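Local coordinates for heavy-metal chelation domain-containing protein (Pyrococcus horikoshii, PDB 3NPG), which is of unknown function but is probably involved in heavy-metal chelation, at residues W34-A48 against T83-Y95. Residues are numbered along the deposited sequence; the frame is centred on the assembly and turned at random.
Sequences WVLVEGIEGRALGVA and TLGVAAINAVSQY
Helix 83-95 packs against one face of the beta hairpin 34-48, a buried helix-on-sheet contact in which Val35, Val37, Ala44 and Ala48 meet a helix surface made largely of alanine. Close approach depends on small residues: Gly46 CA lies 3.4 Å from Ala91 N, and a side chain there would run into the helix backbone, so strand 43-48 comes within 5.7 Å of the helix axis. The two methyls of Val35 divide the helix surface between them, CG1 against Ala88 and Ala91, CG2 over Leu84 O and Ala87 CB, while Ala48 CB sits 3.8 Å from Ala87 CB.

Two hydrogen bonds cross the contact. Asn90 ND2 donates to Val47 O (2.6 Å, 149° at the hydrogen), which lies nearly in the plane of the amide, and also to Thr199 O, so one buried amide nitrogen joins the hairpin, the helix and the loop that follows strand 192-196. In Tyr95, CG anti to the backbone N (chi1 -177°) carries the ring out to the hairpin turn, and OH accepts from Glu41 N at 2.9 Å. Gly42 O and Ala44 CB lie at the ring edge, and a CB on Gly39 would run into the Tyr95 hydroxyl. A phenylalanine here would probably leave Glu41 N without this acceptor and the turn freer to move. On the hairpin's other face, Trp34, Leu36 and Leu45 meet helix 223-232. The whole is an antiparallel sheet of strands 22-27, 32-38 and 43-49, with helix 79-96 on one face and helix 223-232 on the other, an alpha-beta-alpha layering.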
ATOM      1  N   TRP A  34      16.227  14.055  10.512  1.00 24.31           N
ATOM      2  CA  TRP A  34      17.442  14.852  10.601  1.00 22.80           C
ATOM      3  C   TRP A  34      18.098  14.787  11.960  1.00 25.28           C
ATOM      4  O   TRP A  34      17.427  14.562  12.965  1.00 25.36           O
ATOM      5  CB  TRP A  34      17.181  16.307  10.184  1.00 21.15           C
ATOM      6  CG  TRP A  34      16.102  16.981  10.966  1.00 22.03           C
ATOM      7  CD1 TRP A  34      14.784  17.078  10.631  1.00 24.98           C
ATOM      8  CD2 TRP A  34      16.258  17.690  12.199  1.00 22.24           C
ATOM      9  NE1 TRP A  34      14.107  17.803  11.582  1.00 25.04           N
ATOM     10  CE2 TRP A  34      14.990  18.202  12.552  1.00 26.43           C
ATOM     11  CE3 TRP A  34      17.351  17.943  13.048  1.00 23.30           C
ATOM     12  CZ2 TRP A  34      14.781  18.938  13.721  1.00 25.78           C
ATOM     13  CZ3 TRP A  34      17.140  18.670  14.205  1.00 24.98           C
ATOM     14  CH2 TRP A  34      15.867  19.153  14.535  1.00 25.95           C
ATOM     15  N   VAL A  35      19.422  14.975  11.989  1.00 20.78           N
ATOM     16  CA  VAL A  35      20.209  15.006  13.218  1.00 20.33           C
ATOM     17  C   VAL A  35      21.143  16.208  13.164  1.00 25.07           C
ATOM     18  O   VAL A  35      21.934  16.334  12.221  1.00 24.35           O
ATOM     19  CB  VAL A  35      20.987  13.669  13.444  1.00 23.14           C
ATOM     20  CG1 VAL A  35      22.066  13.833  14.506  1.00 22.79           C
ATOM     21  CG2 VAL A  35      20.035  12.528  13.809  1.00 22.99           C
ATOM     22  N   LEU A  36      21.001  17.129  14.127  1.00 22.26           N
ATOM     23  CA  LEU A  36      21.845  18.318  14.208  1.00 22.26           C
ATOM     24  C   LEU A  36      22.980  18.085  15.218  1.00 27.50           C
ATOM     25  O   LEU A  36      22.722  17.675  16.353  1.00 28.10           O
ATOM     26  CB  LEU A  36      20.995  19.543  14.611  1.00 22.42           C
ATOM     27  CG  LEU A  36      21.706  20.902  14.611  1.00 27.04           C
ATOM     28  CD1 LEU A  36      22.284  21.226  13.235  1.00 26.46           C
ATOM     29  CD2 LEU A  36      20.763  22.007  15.066  1.00 28.79           C
ATOM     30  N   VAL A  37      24.240  18.269  14.782  1.00 23.95           N
ATOM     31  CA  VAL A  37      25.408  18.067  15.655  1.00 24.28           C
ATOM     32  C   VAL A  37      26.246  19.338  15.770  1.00 29.32           C
ATOM     33  O   VAL A  37      26.113  20.237  14.941  1.00 28.94           O
ATOM     34  CB  VAL A  37      26.272  16.841  15.228  1.00 27.95           C
ATOM     35  CG1 VAL A  37      25.468  15.549  15.302  1.00 27.40           C
ATOM     36  CG2 VAL A  37      26.872  17.039  13.830  1.00 27.52           C
ATOM     37  N   GLU A  38      27.127  19.406  16.789  1.00 26.65           N
ATOM     38  CA  GLU A  38      27.993  20.565  16.986  1.00 27.27           C
ATOM     39  C   GLU A  38      29.398  20.157  17.412  1.00 33.17           C
ATOM     40  O   GLU A  38      29.564  19.301  18.289  1.00 33.39           O
ATOM     41  CB  GLU A  38      27.381  21.535  18.006  1.00 28.96           C
ATOM     42  CG  GLU A  38      28.120  22.861  18.118  1.00 36.38           C
ATOM     43  CD  GLU A  38      27.429  23.906  18.968  1.00 53.19           C
ATOM     44  OE1 GLU A  38      26.754  23.527  19.952  1.00 41.86           O
ATOM     45  OE2 GLU A  38      27.592  25.111  18.670  1.00 53.83           O
ATOM     46  N   GLY A  39      30.395  20.792  16.802  1.00 30.15           N
ATOM     47  CA  GLY A  39      31.796  20.605  17.143  1.00 30.37           C
ATOM     48  C   GLY A  39      32.478  21.916  17.465  1.00 34.02           C
ATOM     49  O   GLY A  39      31.815  22.952  17.594  1.00 33.40           O
ATOM     50  N   ILE A  40      33.806  21.892  17.574  1.00 30.85           N
ATOM     51  CA  ILE A  40      34.595  23.091  17.871  1.00 31.40           C
ATOM     52  C   ILE A  40      34.573  24.099  16.693  1.00 34.30           C
ATOM     53  O   ILE A  40      34.605  25.307  16.924  1.00 34.04           O
ATOM     54  CB  ILE A  40      36.042  22.691  18.303  1.00 35.54           C
ATOM     55  CG1 ILE A  40      36.054  22.030  19.720  1.00 36.86           C
ATOM     56  CG2 ILE A  40      36.996  23.855  18.230  1.00 37.17           C
ATOM     57  CD1 ILE A  40      35.612  23.000  20.955  1.00 47.26           C
ATOM     58  N   GLU A  41      34.434  23.595  15.448  1.00 30.40           N
ATOM     59  CA  GLU A  41      34.405  24.441  14.248  1.00 30.18           C
ATOM     60  C   GLU A  41      33.010  24.999  13.939  1.00 34.90           C
ATOM     61  O   GLU A  41      32.897  26.023  13.266  1.00 35.66           O
ATOM     62  CB  GLU A  41      34.960  23.688  13.041  1.00 31.05           C
ATOM     63  CG  GLU A  41      36.459  23.483  13.102  1.00 39.66           C
ATOM     64  CD  GLU A  41      36.973  22.457  12.119  1.00 56.23           C
ATOM     65  OE1 GLU A  41      37.093  22.794  10.920  1.00 47.77           O
ATOM     66  OE2 GLU A  41      37.248  21.310  12.542  1.00 51.68           O
ATOM     67  N   GLY A  42      31.968  24.319  14.419  1.00 30.48           N
ATOM     68  CA  GLY A  42      30.586  24.747  14.204  1.00 29.18           C
ATOM     69  C   GLY A  42      29.582  23.608  14.191  1.00 30.11           C
ATOM     70  O   GLY A  42      29.833  22.545  14.768  1.00 29.08           O
ATOM     71  N   ARG A  43      28.429  23.822  13.521  1.00 25.38           N
ATOM     72  CA  ARG A  43      27.351  22.827  13.452  1.00 24.57           C
ATOM     73  C   ARG A  43      27.263  22.138  12.080  1.00 28.52           C
ATOM     74  O   ARG A  43      27.739  22.677  11.076  1.00 28.78           O
ATOM     75  CB  ARG A  43      25.997  23.465  13.815  1.00 24.90           C
ATOM     76  CG  ARG A  43      25.844  23.778  15.292  1.00 34.10           C
ATOM     77  CD  ARG A  43      24.476  24.340  15.608  1.00 37.66           C
ATOM     78  NE  ARG A  43      24.305  24.558  17.044  1.00 42.17           N
ATOM     79  CZ  ARG A  43      23.195  25.037  17.594  1.00 51.09           C
ATOM     80  NH1 ARG A  43      22.153  25.355  16.835  1.00 36.88           N
ATOM     81  NH2 ARG A  43      23.117  25.199  18.909  1.00 30.34           N
ATOM     82  N   ALA A  44      26.632  20.946  12.041  1.00 23.91           N
ATOM     83  CA  ALA A  44      26.424  20.190  10.801  1.00 22.84           C
ATOM     84  C   ALA A  44      25.091  19.464  10.849  1.00 24.71           C
ATOM     85  O   ALA A  44      24.726  18.901  11.888  1.00 24.02           O
ATOM     86  CB  ALA A  44      27.551  19.191  10.598  1.00 23.52           C
ATOM     87  N   LEU A  45      24.351  19.482   9.735  1.00 19.63           N
ATOM     88  CA  LEU A  45      23.047  18.835   9.674  1.00 18.71           C
ATOM     89  C   LEU A  45      23.068  17.619   8.752  1.00 23.13           C
ATOM     90  O   LEU A  45      23.396  17.732   7.573  1.00 23.59           O
ATOM     91  CB  LEU A  45      21.964  19.842   9.232  1.00 18.53           C
ATOM     92  CG  LEU A  45      20.499  19.385   9.357  1.00 22.63           C
ATOM     93  CD1 LEU A  45      20.128  19.090  10.804  1.00 22.68           C
ATOM     94  CD2 LEU A  45      19.573  20.422   8.800  1.00 25.29           C
ATOM     95  N   GLY A  46      22.747  16.463   9.313  1.00 19.93           N
ATOM     96  CA  GLY A  46      22.660  15.223   8.562  1.00 19.81           C
ATOM     97  C   GLY A  46      21.227  14.769   8.409  1.00 25.05           C
ATOM     98  O   GLY A  46      20.427  14.915   9.342  1.00 24.82           O
ATOM     99  N   VAL A  47      20.873  14.250   7.218  1.00 21.26           N
ATOM    100  CA  VAL A  47      19.508  13.798   6.948  1.00 20.80           C
ATOM    101  C   VAL A  47      19.471  12.372   6.430  1.00 25.07           C
ATOM    102  O   VAL A  47      20.450  11.894   5.863  1.00 24.42           O
ATOM    103  CB  VAL A  47      18.721  14.772   6.017  1.00 24.58           C
ATOM    104  CG1 VAL A  47      18.492  16.120   6.691  1.00 24.44           C
ATOM    105  CG2 VAL A  47      19.424  14.946   4.674  1.00 24.37           C
ATOM    106  N   ALA A  48      18.343  11.681   6.648  1.00 22.23           N
ATOM    107  CA  ALA A  48      18.110  10.335   6.128  1.00 22.16           C
ATOM    108  C   ALA A  48      16.642  10.190   5.806  1.00 28.17           C
ATOM    109  O   ALA A  48      15.797  10.475   6.660  1.00 28.74           O
ATOM    110  CB  ALA A  48      18.531   9.292   7.150  1.00 22.88           C
ATOM    111  N   THR A  83      16.995   4.811  10.557  1.00 21.57           N
ATOM    112  CA  THR A  83      16.889   6.131   9.924  1.00 21.15           C
ATOM    113  C   THR A  83      17.552   7.220  10.782  1.00 25.21           C
ATOM    114  O   THR A  83      18.337   8.012  10.259  1.00 23.96           O
ATOM    115  CB  THR A  83      15.428   6.448   9.570  1.00 28.02           C
ATOM    116  OG1 THR A  83      14.830   5.292   8.972  1.00 27.45           O
ATOM    117  CG2 THR A  83      15.306   7.635   8.632  1.00 26.28           C
ATOM    118  N   LEU A  84      17.304   7.203  12.118  1.00 23.16           N
ATOM    119  CA  LEU A  84      17.941   8.151  13.052  1.00 23.18           C
ATOM    120  C   LEU A  84      19.465   7.924  13.117  1.00 27.77           C
ATOM    121  O   LEU A  84      20.229   8.885  13.258  1.00 27.50           O
ATOM    122  CB  LEU A  84      17.321   8.035  14.456  1.00 23.40           C
ATOM    123  CG  LEU A  84      15.993   8.775  14.668  1.00 27.71           C
ATOM    124  CD1 LEU A  84      15.219   8.186  15.837  1.00 28.16           C
ATOM    125  CD2 LEU A  84      16.219  10.271  14.880  1.00 29.15           C
ATOM    126  N   GLY A  85      19.882   6.656  12.977  1.00 23.54           N
ATOM    127  CA  GLY A  85      21.292   6.276  12.964  1.00 22.61           C
ATOM    128  C   GLY A  85      22.022   6.732  11.713  1.00 24.89           C
ATOM    129  O   GLY A  85      23.122   7.280  11.802  1.00 24.28           O
ATOM    130  N   VAL A  86      21.407   6.510  10.536  1.00 20.56           N
ATOM    131  CA  VAL A  86      21.963   6.953   9.248  1.00 19.54           C
ATOM    132  C   VAL A  86      22.016   8.496   9.183  1.00 22.66           C
ATOM    133  O   VAL A  86      23.028   9.054   8.757  1.00 21.71           O
ATOM    134  CB  VAL A  86      21.188   6.341   8.050  1.00 23.10           C
ATOM    135  CG1 VAL A  86      21.612   6.976   6.731  1.00 22.52           C
ATOM    136  CG2 VAL A  86      21.367   4.825   8.003  1.00 23.13           C
ATOM    137  N   ALA A  87      20.954   9.182   9.680  1.00 19.73           N
ATOM    138  CA  ALA A  87      20.928  10.654   9.748  1.00 19.60           C
ATOM    139  C   ALA A  87      22.055  11.174  10.644  1.00 24.17           C
ATOM    140  O   ALA A  87      22.653  12.203  10.341  1.00 23.60           O
ATOM    141  CB  ALA A  87      19.582  11.135  10.266  1.00 20.33           C
ATOM    142  N   ALA A  88      22.379  10.424  11.721  1.00 22.43           N
ATOM    143  CA  ALA A  88      23.473  10.766  12.635  1.00 22.57           C
ATOM    144  C   ALA A  88      24.836  10.516  11.985  1.00 26.58           C
ATOM    145  O   ALA A  88      25.754  11.311  12.180  1.00 27.52           O
ATOM    146  CB  ALA A  88      23.350   9.969  13.922  1.00 23.60           C
ATOM    147  N   ILE A  89      24.971   9.408  11.207  1.00 22.56           N
ATOM    148  CA  ILE A  89      26.213   9.111  10.464  1.00 22.76           C
ATOM    149  C   ILE A  89      26.465  10.220   9.437  1.00 25.45           C
ATOM    150  O   ILE A  89      27.593  10.698   9.309  1.00 25.89           O
ATOM    151  CB  ILE A  89      26.155   7.696   9.790  1.00 26.34           C
ATOM    152  CG1 ILE A  89      26.138   6.578  10.846  1.00 26.99           C
ATOM    153  CG2 ILE A  89      27.326   7.501   8.797  1.00 28.11           C
ATOM    154  CD1 ILE A  89      25.815   5.209  10.300  1.00 32.78           C
ATOM    155  N   ASN A  90      25.392  10.670   8.753  1.00 20.10           N
ATOM    156  CA  ASN A  90      25.464  11.760   7.785  1.00 19.39           C
ATOM    157  C   ASN A  90      25.808  13.088   8.462  1.00 24.11           C
ATOM    158  O   ASN A  90      26.554  13.883   7.897  1.00 24.31           O
ATOM    159  CB  ASN A  90      24.153  11.874   7.010  1.00 17.44           C
ATOM    160  CG  ASN A  90      23.879  10.694   6.109  1.00 29.43           C
ATOM    161  OD1 ASN A  90      24.785   9.958   5.703  1.00 23.16           O
ATOM    162  ND2 ASN A  90      22.624  10.506   5.748  1.00 18.55           N
ATOM    163  N   ALA A  91      25.281  13.317   9.688  1.00 20.78           N
ATOM    164  CA  ALA A  91      25.571  14.530  10.459  1.00 20.67           C
ATOM    165  C   ALA A  91      27.060  14.630  10.759  1.00 25.25           C
ATOM    166  O   ALA A  91      27.673  15.669  10.495  1.00 25.18           O
ATOM    167  CB  ALA A  91      24.774  14.528  11.752  1.00 21.39           C
ATOM    168  N   VAL A  92      27.662  13.515  11.252  1.00 21.96           N
ATOM    169  CA  VAL A  92      29.100  13.433  11.545  1.00 21.80           C
ATOM    170  C   VAL A  92      29.907  13.614  10.247  1.00 25.37           C
ATOM    171  O   VAL A  92      30.905  14.335  10.234  1.00 26.05           O
ATOM    172  CB  VAL A  92      29.451  12.089  12.260  1.00 25.51           C
ATOM    173  CG1 VAL A  92      30.960  11.920  12.414  1.00 25.81           C
ATOM    174  CG2 VAL A  92      28.754  11.992  13.613  1.00 25.40           C
ATOM    175  N   SER A  93      29.422  13.008   9.143  1.00 20.48           N
ATOM    176  CA  SER A  93      30.062  13.074   7.832  1.00 19.80           C
ATOM    177  C   SER A  93      30.067  14.487   7.270  1.00 23.88           C
ATOM    178  O   SER A  93      31.083  14.931   6.756  1.00 24.24           O
ATOM    179  CB  SER A  93      29.368  12.133   6.857  1.00 22.89           C
ATOM    180  OG  SER A  93      29.402  10.791   7.315  1.00 31.89           O
ATOM    181  N   GLN A  94      28.930  15.202   7.378  1.00 20.73           N
ATOM    182  CA  GLN A  94      28.790  16.577   6.864  1.00 20.20           C
ATOM    183  C   GLN A  94      29.683  17.579   7.609  1.00 24.06           C
ATOM    184  O   GLN A  94      30.025  18.629   7.059  1.00 24.67           O
ATOM    185  CB  GLN A  94      27.318  17.023   6.892  1.00 20.85           C
ATOM    186  CG  GLN A  94      26.441  16.280   5.887  1.00 25.81           C
ATOM    187  CD  GLN A  94      26.748  16.674   4.468  1.00 37.28           C
ATOM    188  OE1 GLN A  94      26.358  17.738   4.009  1.00 36.09           O
ATOM    189  NE2 GLN A  94      27.418  15.802   3.731  1.00 22.71           N
ATOM    190  N   TYR A  95      30.081  17.244   8.846  1.00 19.74           N
ATOM    191  CA  TYR A  95      31.003  18.061   9.627  1.00 19.80           C
ATOM    192  C   TYR A  95      32.439  17.890   9.100  1.00 25.68           C
ATOM    193  O   TYR A  95      33.185  18.867   9.026  1.00 26.81           O
ATOM    194  CB  TYR A  95      30.926  17.674  11.122  1.00 20.44           C
ATOM    195  CG  TYR A  95      31.793  18.527  12.028  1.00 22.30           C
ATOM    196  CD1 TYR A  95      31.312  19.713  12.575  1.00 24.30           C
ATOM    197  CD2 TYR A  95      33.068  18.112  12.397  1.00 23.57           C
ATOM    198  CE1 TYR A  95      32.097  20.488  13.432  1.00 25.24           C
ATOM    199  CE2 TYR A  95      33.863  18.878  13.248  1.00 25.02           C
ATOM    200  CZ  TYR A  95      33.376  20.068  13.761  1.00 30.23           C
ATOM    201  OH  TYR A  95      34.160  20.818  14.605  1.00 28.49           O
TER